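Uncharacterized ACR, COG1565 superfamily (Burkholderia thailandensis, PDB 4F3N) is of uncharacterised function but has a methyltransferase fold, binds S-adenosyl-L-homocysteine and may methylate arginine residues of proteins. Local coordinates at residues 46-51 against 319-324; 55-60 against 332-337; 85-90 against 217-222. One frame throughout, in Å; residues are numbered along the deposited sequence.

Contact 1: residues 46-51 against 319-324; sequences SLPVPG and HYRHRA. With SO4 (sulfate ion), chain B.
Leu47 and Pro48 pass Tyr320 and Arg321 with the backbones well apart, the nearest CA atoms being 8.4 Å from each other (Pro48 and Arg321), so side chains must bridge the gap. Residues 46-51 form the irregular lead-in to helix 52-71, with Gly51 as its N-cap. Residues 319-324 make the turn between strands 317-319 and 324-325, and Tyr320 N bonds to Arg323 O across it. The Tyr320 ring reaches out with CG anti to the backbone N (chi1 176°), and its hydroxyl donates to Pro48 O at 2.7 Å. That oxygen lies at the ring's edge, in its plane, whereas the hydroxyl stands above the carbonyl plane, 42° out of it. The Leu47 side chain runs at about a right angle to that of Tyr320, bringing CD1 to 3.6 Å from Tyr320 CD2, and Pro50 CD abuts the hydroxyl. Tyrosine suits this place because its ring packs against apolar groups while its OH supplies a donor to the Pro48 carbonyl. Arg321, bent at chi3 (77°), lays one guanidinium face, toward its rim, against Pro48 CB, which is 3.4 Å from NE. A water accepts from Arg321 NH1 and donates to Val49 O, 2.7 Å from each. At the guanidinium edge, NE and NH2 donate to two oxygens of a sulfate, probably from the crystallisation liquor, whose charge would favour this arginine pose.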
loop_
_atom_site.group_PDB
_atom_site.type_symbol
_atom_site.label_atom_id
_atom_site.label_comp_id
_atom_site.label_asym_id
_atom_site.label_seq_id
_atom_site.Cartn_x
_atom_site.Cartn_y
_atom_site.Cartn_z
ATOM N N SER A 46 -19.046 16.580 12.205
ATOM C CA SER A 46 -18.670 17.942 11.677
ATOM C C SER A 46 -17.333 17.903 10.958
ATOM O O SER A 46 -16.539 16.959 11.089
ATOM C CB SER A 46 -18.615 18.984 12.796
ATOM O OG SER A 46 -17.421 18.840 13.543
ATOM N N LEU A 47 -17.059 18.944 10.203
ATOM C CA LEU A 47 -15.901 18.944 9.366
ATOM C C LEU A 47 -15.096 20.194 9.659
ATOM O O LEU A 47 -15.509 21.258 9.252
ATOM C CB LEU A 47 -16.365 18.934 7.923
ATOM C CG LEU A 47 -15.301 18.700 6.889
ATOM C CD1 LEU A 47 -14.863 17.235 7.012
ATOM C CD2 LEU A 47 -15.855 19.008 5.492
ATOM N N PRO A 48 -13.972 20.064 10.381
ATOM C CA PRO A 48 -13.139 21.234 10.714
ATOM C C PRO A 48 -12.614 21.933 9.471
ATOM O O PRO A 48 -12.316 21.285 8.442
ATOM C CB PRO A 48 -11.997 20.629 11.504
ATOM C CG PRO A 48 -12.579 19.400 12.097
ATOM C CD PRO A 48 -13.439 18.846 11.019
ATOM N N VAL A 49 -12.562 23.252 9.541
ATOM C CA VAL A 49 -12.061 24.064 8.464
ATOM C C VAL A 49 -10.561 24.227 8.638
ATOM O O VAL A 49 -10.099 24.603 9.733
ATOM C CB VAL A 49 -12.733 25.435 8.499
ATOM C CG1 VAL A 49 -12.167 26.327 7.410
ATOM C CG2 VAL A 49 -14.248 25.259 8.384
ATOM N N PRO A 50 -9.773 23.969 7.574
ATOM C CA PRO A 50 -8.312 24.155 7.714
ATOM C C PRO A 50 -7.900 25.611 7.892
ATOM O O PRO A 50 -8.654 26.511 7.545
ATOM C CB PRO A 50 -7.731 23.661 6.368
ATOM C CG PRO A 50 -8.875 23.169 5.573
ATOM C CD PRO A 50 -10.174 23.511 6.226
ATOM N N GLY A 51 -6.677 25.804 8.356
ATOM C CA GLY A 51 -6.065 27.121 8.435
ATOM C C GLY A 51 -5.921 27.816 7.089
ATOM O O GLY A 51 -6.006 27.174 6.028
ATOM N N HIS A 319 -9.441 9.846 4.786
ATOM C CA HIS A 319 -9.090 10.201 6.152
ATOM C C HIS A 319 -8.725 11.640 6.199
ATOM O O HIS A 319 -7.721 12.028 5.633
ATOM C CB HIS A 319 -7.920 9.352 6.647
ATOM C CG HIS A 319 -8.150 7.886 6.480
ATOM N ND1 HIS A 319 -7.835 7.238 5.340
ATOM C CD2 HIS A 319 -8.721 6.951 7.320
ATOM C CE1 HIS A 319 -8.188 5.940 5.460
ATOM N NE2 HIS A 319 -8.719 5.763 6.659
ATOM N N TYR A 320 -9.530 12.414 6.919
ATOM C CA TYR A 320 -9.313 13.841 7.081
ATOM C C TYR A 320 -9.194 14.127 8.581
ATOM O O TYR A 320 -10.156 13.916 9.323
ATOM C CB TYR A 320 -10.469 14.612 6.453
ATOM C CG TYR A 320 -10.372 16.117 6.651
ATOM C CD1 TYR A 320 -9.305 16.832 6.154
ATOM C CD2 TYR A 320 -11.320 16.804 7.400
ATOM C CE1 TYR A 320 -9.191 18.211 6.346
ATOM C CE2 TYR A 320 -11.217 18.170 7.581
ATOM C CZ TYR A 320 -10.147 18.872 7.086
ATOM O OH TYR A 320 -10.054 20.264 7.289
ATOM N N ARG A 321 -8.015 14.603 8.985
ATOM C CA ARG A 321 -7.697 14.846 10.403
ATOM C C ARG A 321 -8.030 13.570 11.185
ATOM O O ARG A 321 -8.809 13.589 12.147
ATOM C CB ARG A 321 -8.456 16.050 10.938
ATOM C CG ARG A 321 -8.165 17.334 10.168
ATOM C CD ARG A 321 -9.180 18.395 10.500
ATOM N NE ARG A 321 -8.964 19.055 11.797
ATOM C CZ ARG A 321 -8.418 20.268 11.978
ATOM N NH1 ARG A 321 -7.977 20.985 10.954
ATOM N NH2 ARG A 321 -8.328 20.784 13.211
ATOM N N HIS A 322 -7.483 12.461 10.699
ATOM C CA HIS A 322 -7.741 11.141 11.265
ATOM C C HIS A 322 -9.206 10.982 11.634
ATOM O O HIS A 322 -9.558 10.742 12.793
ATOM C CB HIS A 322 -6.805 10.904 12.459
ATOM N N ARG A 323 -10.073 11.193 10.643
ATOM C CA ARG A 323 -11.484 10.839 10.704
ATOM C C ARG A 323 -11.774 10.127 9.379
ATOM O O ARG A 323 -11.559 10.700 8.311
ATOM C CB ARG A 323 -12.373 12.067 10.844
ATOM N N ALA A 324 -12.215 8.875 9.467
ATOM C CA ALA A 324 -12.533 8.035 8.301
ATOM C C ALA A 324 -13.896 8.395 7.746
ATOM O O ALA A 324 -14.860 8.526 8.483
ATOM C CB ALA A 324 -12.519 6.557 8.693
HETATM S S SO4 B . -9.249 18.089 15.323
HETATM O O1 SO4 B . -9.987 19.346 14.993
HETATM O O2 SO4 B . -9.886 17.372 16.453
HETATM O O3 SO4 B . -9.277 17.227 14.104
HETATM O O4 SO4 B . -7.827 18.352 15.689
HETATM O O HOH W 1 -7.929 23.700 11.117
#

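Contact 2: residues 55-60 against 332-337; sequences LAQSEA and PGLQDI
Helix residue Ser58 comes up against Pro332, their CA atoms only 5.3 Å apart, where one side of helix 52-71 meets the loop that leads into strand 336-342. So close an approach suits a small residue, and Ser58 also brings a donor: its OG gives a hydrogen bond to Pro332 O at 2.7 Å. With OG anti to the backbone N (chi1 -176°), the hydroxyl extends from the helix to the loop carbonyl, arriving 24° from the carbonyl plane with a C=O...OG angle of 129°. Ser58 CA also makes a CA-H...O contact with this buried oxygen at 3.3 Å, a minor addition to the hydroxyl bond. The Pro332 ring brings CD to 3.6 Å from Ser58 OG; beyond the contact it packs on Leu61 of the same helix and on Tyr81 and Val85 of helix 78-87. Pro332 is therefore packed between two helices of the N-terminal region, just before the chain enters the small mixed sheet of strands 300-301, 336-342, 317-319 and 324-325. Gly333 follows with a positive phi, a conformation in which a beta carbon would crowd the carbonyl oxygen before it, and so one natural to glycine. Leu334 then turns its branched end back to the helix: CD1 lies 3.9 Å from Ser58 CB, and CD2 touches Gln57 OE1 at 3.6 Å. Gln57 is extended beyond CG, which carries OE1 to that leucine methyl, and its polar amide suits this partly exposed flank.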
loop_
_atom_site.group_PDB
_atom_site.type_symbol
_atom_site.label_atom_id
_atom_site.label_comp_id
_atom_site.label_asym_id
_atom_site.label_seq_id
_atom_site.Cartn_x
_atom_site.Cartn_y
_atom_site.Cartn_z
ATOM N N LEU A 55 -5.896 25.946 3.463
ATOM C CA LEU A 55 -7.080 26.186 2.650
ATOM C C LEU A 55 -6.687 26.763 1.273
ATOM O O LEU A 55 -7.212 26.330 0.260
ATOM C CB LEU A 55 -8.033 27.134 3.379
ATOM C CG LEU A 55 -9.412 27.355 2.807
ATOM C CD1 LEU A 55 -10.105 26.007 2.602
ATOM C CD2 LEU A 55 -10.189 28.258 3.766
ATOM N N ALA A 56 -5.758 27.719 1.240
ATOM C CA ALA A 56 -5.321 28.310 -0.024
ATOM C C ALA A 56 -4.730 27.243 -0.944
ATOM O O ALA A 56 -4.963 27.251 -2.176
ATOM C CB ALA A 56 -4.272 29.401 0.235
ATOM N N GLN A 57 -3.929 26.364 -0.363
ATOM C CA GLN A 57 -3.359 25.249 -1.103
ATOM C C GLN A 57 -4.434 24.313 -1.691
ATOM O O GLN A 57 -4.417 23.969 -2.885
ATOM C CB GLN A 57 -2.452 24.415 -0.191
ATOM C CG GLN A 57 -2.034 23.094 -0.818
ATOM C CD GLN A 57 -1.217 22.222 0.105
ATOM O OE1 GLN A 57 -1.706 21.186 0.626
ATOM N NE2 GLN A 57 0.044 22.576 0.259
ATOM N N SER A 58 -5.365 23.914 -0.832
ATOM C CA SER A 58 -6.454 23.034 -1.268
ATOM C C SER A 58 -7.296 23.716 -2.344
ATOM O O SER A 58 -7.690 23.094 -3.329
ATOM C CB SER A 58 -7.336 22.642 -0.074
ATOM O OG SER A 58 -8.334 21.721 -0.429
ATOM N N GLU A 59 -7.602 25.002 -2.156
ATOM C CA GLU A 59 -8.380 25.729 -3.177
ATOM C C GLU A 59 -7.667 25.819 -4.530
ATOM O O GLU A 59 -8.322 25.674 -5.583
ATOM C CB GLU A 59 -8.802 27.101 -2.637
ATOM C CG GLU A 59 -9.782 26.951 -1.494
ATOM C CD GLU A 59 -10.099 28.263 -0.774
ATOM O OE1 GLU A 59 -9.219 29.147 -0.683
ATOM O OE2 GLU A 59 -11.240 28.409 -0.269
ATOM N N ALA A 60 -6.332 26.009 -4.530
ATOM C CA ALA A 60 -5.567 26.090 -5.770
ATOM C C ALA A 60 -5.621 24.724 -6.460
ATOM O O ALA A 60 -5.843 24.625 -7.691
ATOM C CB ALA A 60 -4.125 26.529 -5.514
ATOM N N PRO A 332 -9.478 18.722 -1.169
ATOM C CA PRO A 332 -8.426 18.151 -2.004
ATOM C C PRO A 332 -7.015 18.565 -1.543
ATOM O O PRO A 332 -6.745 19.746 -1.335
ATOM C CB PRO A 332 -8.721 18.720 -3.397
ATOM C CG PRO A 332 -10.183 18.912 -3.399
ATOM C CD PRO A 332 -10.537 19.352 -1.980
ATOM N N GLY A 333 -6.148 17.591 -1.400
ATOM C CA GLY A 333 -4.769 17.856 -0.992
ATOM C C GLY A 333 -4.562 17.760 0.506
ATOM O O GLY A 333 -3.398 17.734 0.964
ATOM N N LEU A 334 -5.641 17.768 1.300
ATOM C CA LEU A 334 -5.520 17.771 2.765
ATOM C C LEU A 334 -6.000 16.489 3.424
ATOM O O LEU A 334 -5.987 16.367 4.653
ATOM C CB LEU A 334 -6.264 18.959 3.376
ATOM C CG LEU A 334 -5.917 20.335 2.819
ATOM C CD1 LEU A 334 -6.727 21.416 3.560
ATOM C CD2 LEU A 334 -4.418 20.622 2.917
ATOM N N GLN A 335 -6.445 15.515 2.618
ATOM C CA GLN A 335 -6.823 14.237 3.141
ATOM C C GLN A 335 -6.263 13.107 2.263
ATOM O O GLN A 335 -5.958 13.313 1.080
ATOM C CB GLN A 335 -8.360 14.127 3.274
ATOM C CG GLN A 335 -9.114 14.149 1.940
ATOM C CD GLN A 335 -10.567 13.740 2.080
ATOM O OE1 GLN A 335 -11.156 13.785 3.176
ATOM N NE2 GLN A 335 -11.183 13.339 0.956
ATOM N N ASP A 336 -6.151 11.939 2.887
ATOM C CA ASP A 336 -5.729 10.687 2.253
ATOM C C ASP A 336 -6.943 10.103 1.532
ATOM O O ASP A 336 -8.064 10.303 1.958
ATOM C CB ASP A 336 -5.330 9.716 3.388
ATOM C CG ASP A 336 -4.489 8.587 2.946
ATOM O OD1 ASP A 336 -4.193 8.476 1.739
ATOM O OD2 ASP A 336 -4.117 7.802 3.851
ATOM N N ILE A 337 -6.698 9.365 0.454
ATOM C CA ILE A 337 -7.729 8.582 -0.218
ATOM C C ILE A 337 -7.098 7.210 -0.471
ATOM O O ILE A 337 -6.002 7.135 -1.048
ATOM C CB ILE A 337 -8.172 9.172 -1.587
ATOM C CG1 ILE A 337 -8.655 10.645 -1.439
ATOM C CG2 ILE A 337 -9.287 8.286 -2.170
ATOM C CD1 ILE A 337 -8.886 11.383 -2.761
#

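Contact 3: residues 85-90 against 217-222; sequences VLYAPG and LDAMPV
Ala219 O accepts a hydrogen bond from Tyr87 OH at 2.7 Å, joining the end of helix 78-87 to the loop that follows strand 210-214. That strand belongs to the seven-stranded mixed sheet of order 3-2-1-4-5-7-6, the core of the Rossmann-like class I methyltransferase fold, and it ends at Asn214, which binds S-adenosyl-L-homocysteine, a ligand not bound in this model. Residues 217-219 form a short 3-10 turn, held by a Met220 N to Leu217 O bond, and Ala219 presents its carbonyl to the tyrosine. The acceptor lies in the plane of the Tyr87 ring, at its edge, but the OH approaches from above the plane of the carbonyl, tilted 56° out of it. Tyr87 gains its reach from its length: the nearest CA atoms of the two segments, those of Leu86 and Ala219, are 8.4 Å apart, and a rigid para-hydroxyl can cross such a gap. With CG anti to the carbonyl carbon (chi1 -56°), the ring is directed at the loop, and Leu86 CB packs over one face near its rim, 3.5 Å above the plane. The ring also meets that of Tyr94, with the planes about 20° from parallel. Alanine suits position 219 because its small CB allows the hydroxyl to come close beside it. Pro221, which also touches Ser79 and Glu83 of helix 78-87, makes a looser apolar contact through its CD with Tyr87 CE2, 4.4 Å away. The buried Leu86 brings CD1 to 3.8 Å from Ala219 O, the oxygen that Tyr87 grips.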
loop_
_atom_site.group_PDB
_atom_site.type_symbol
_atom_site.label_atom_id
_atom_site.label_comp_id
_atom_site.label_asym_id
_atom_site.label_seq_id
_atom_site.Cartn_x
_atom_site.Cartn_y
_atom_site.Cartn_z
ATOM N N VAL A 85 -4.916 14.734 -6.649
ATOM C CA VAL A 85 -5.106 15.233 -5.284
ATOM C C VAL A 85 -4.097 14.608 -4.327
ATOM O O VAL A 85 -3.703 15.231 -3.317
ATOM C CB VAL A 85 -6.546 15.088 -4.748
ATOM C CG1 VAL A 85 -7.546 15.780 -5.679
ATOM C CG2 VAL A 85 -6.896 13.629 -4.521
ATOM N N LEU A 86 -3.604 13.409 -4.657
ATOM C CA LEU A 86 -2.634 12.754 -3.809
ATOM C C LEU A 86 -1.190 13.122 -4.189
ATOM O O LEU A 86 -0.363 13.285 -3.312
ATOM C CB LEU A 86 -2.833 11.230 -3.836
ATOM C CG LEU A 86 -4.149 10.647 -3.272
ATOM C CD1 LEU A 86 -4.106 9.113 -3.314
ATOM C CD2 LEU A 86 -4.332 11.131 -1.841
ATOM N N TYR A 87 -0.919 13.255 -5.478
ATOM C CA TYR A 87 0.468 13.285 -5.979
ATOM C C TYR A 87 0.833 14.537 -6.784
ATOM O O TYR A 87 1.950 14.610 -7.295
ATOM C CB TYR A 87 0.787 12.023 -6.768
ATOM C CG TYR A 87 0.545 10.768 -5.976
ATOM C CD1 TYR A 87 1.358 10.465 -4.891
ATOM C CD2 TYR A 87 -0.515 9.920 -6.256
ATOM C CE1 TYR A 87 1.131 9.358 -4.107
ATOM C CE2 TYR A 87 -0.753 8.781 -5.475
ATOM C CZ TYR A 87 0.078 8.502 -4.414
ATOM O OH TYR A 87 -0.071 7.404 -3.564
ATOM N N ALA A 88 -0.052 15.538 -6.888
ATOM C CA ALA A 88 0.332 16.773 -7.625
ATOM C C ALA A 88 1.561 17.414 -6.964
ATOM O O ALA A 88 1.561 17.603 -5.770
ATOM C CB ALA A 88 -0.816 17.780 -7.651
ATOM N N PRO A 89 2.581 17.786 -7.751
ATOM C CA PRO A 89 3.779 18.324 -7.090
ATOM C C PRO A 89 3.452 19.473 -6.164
ATOM O O PRO A 89 2.733 20.396 -6.532
ATOM C CB PRO A 89 4.638 18.791 -8.260
ATOM C CG PRO A 89 4.285 17.839 -9.352
ATOM C CD PRO A 89 2.789 17.616 -9.193
ATOM N N GLY A 90 3.954 19.429 -4.946
ATOM C CA GLY A 90 3.768 20.571 -4.075
ATOM C C GLY A 90 2.474 20.603 -3.302
ATOM O O GLY A 90 2.501 20.846 -2.105
ATOM N N LEU A 217 0.399 -0.200 -2.087
ATOM C CA LEU A 217 -0.585 -0.565 -3.107
ATOM C C LEU A 217 -1.921 0.132 -2.889
ATOM O O LEU A 217 -2.586 0.574 -3.893
ATOM C CB LEU A 217 -0.773 -2.069 -3.176
ATOM C CG LEU A 217 0.444 -2.914 -3.610
ATOM C CD1 LEU A 217 0.069 -4.391 -3.541
ATOM C CD2 LEU A 217 1.030 -2.554 -4.993
ATOM N N ASP A 218 -2.276 0.333 -1.612
ATOM C CA ASP A 218 -3.559 0.934 -1.249
ATOM C C ASP A 218 -3.674 2.403 -1.645
ATOM O O ASP A 218 -4.777 2.915 -1.668
ATOM C CB ASP A 218 -3.868 0.742 0.239
ATOM C CG ASP A 218 -2.900 1.453 1.136
ATOM O OD1 ASP A 218 -2.695 2.664 0.927
ATOM O OD2 ASP A 218 -2.316 0.820 2.067
ATOM N N ALA A 219 -2.557 3.049 -1.976
ATOM C CA ALA A 219 -2.576 4.513 -2.269
ATOM C C ALA A 219 -2.342 4.786 -3.737
ATOM O O ALA A 219 -2.265 5.947 -4.153
ATOM C CB ALA A 219 -1.536 5.235 -1.451
ATOM N N MET A 220 -2.270 3.717 -4.522
ATOM C CA MET A 220 -2.170 3.877 -5.976
ATOM C C MET A 220 -3.553 4.139 -6.592
ATOM O O MET A 220 -4.567 3.621 -6.117
ATOM C CB MET A 220 -1.478 2.692 -6.576
ATOM C CG MET A 220 -0.054 2.629 -6.047
ATOM S SD MET A 220 0.931 1.316 -6.715
ATOM C CE MET A 220 2.470 1.528 -5.830
ATOM N N PRO A 221 -3.600 5.011 -7.606
ATOM C CA PRO A 221 -4.904 5.441 -8.092
ATOM C C PRO A 221 -5.788 4.287 -8.508
ATOM O O PRO A 221 -5.321 3.324 -9.131
ATOM C CB PRO A 221 -4.526 6.305 -9.313
ATOM C CG PRO A 221 -3.217 6.869 -8.978
ATOM C CD PRO A 221 -2.508 5.820 -8.177
ATOM N N VAL A 222 -7.066 4.383 -8.168
ATOM C CA VAL A 222 -8.047 3.381 -8.591
ATOM C C VAL A 222 -9.064 4.033 -9.523
ATOM O O VAL A 222 -9.244 5.257 -9.485
ATOM C CB VAL A 222 -8.790 2.731 -7.410
ATOM C CG1 VAL A 222 -7.802 1.974 -6.503
ATOM C CG2 VAL A 222 -9.613 3.762 -6.579
#

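Contacts 1 and 2 adjoin, their centres 11 Å apart: Pro50 CG packs on Leu334 CD1 at 3.4 Å, and His319 O probably accepts a hydrogen bond from Asp336 N at 3.2 Å. Contacts 2 and 3, with centres 13 Å apart, meet where Ile337 CD1 lies 3.5 Å from Val85 CG2. Contact 2 thus stands between the other two, since the nearest atoms of contacts 1 and 3 are about 8 Å apart and do not touch. Contact 3 comes nearest the cofactor site: the side chain of Ala219 is about 10 Å from that of Thr113, and that of Met220 about 11 Å from that of Asn214. Contacts 1 and 2 lie away from this site.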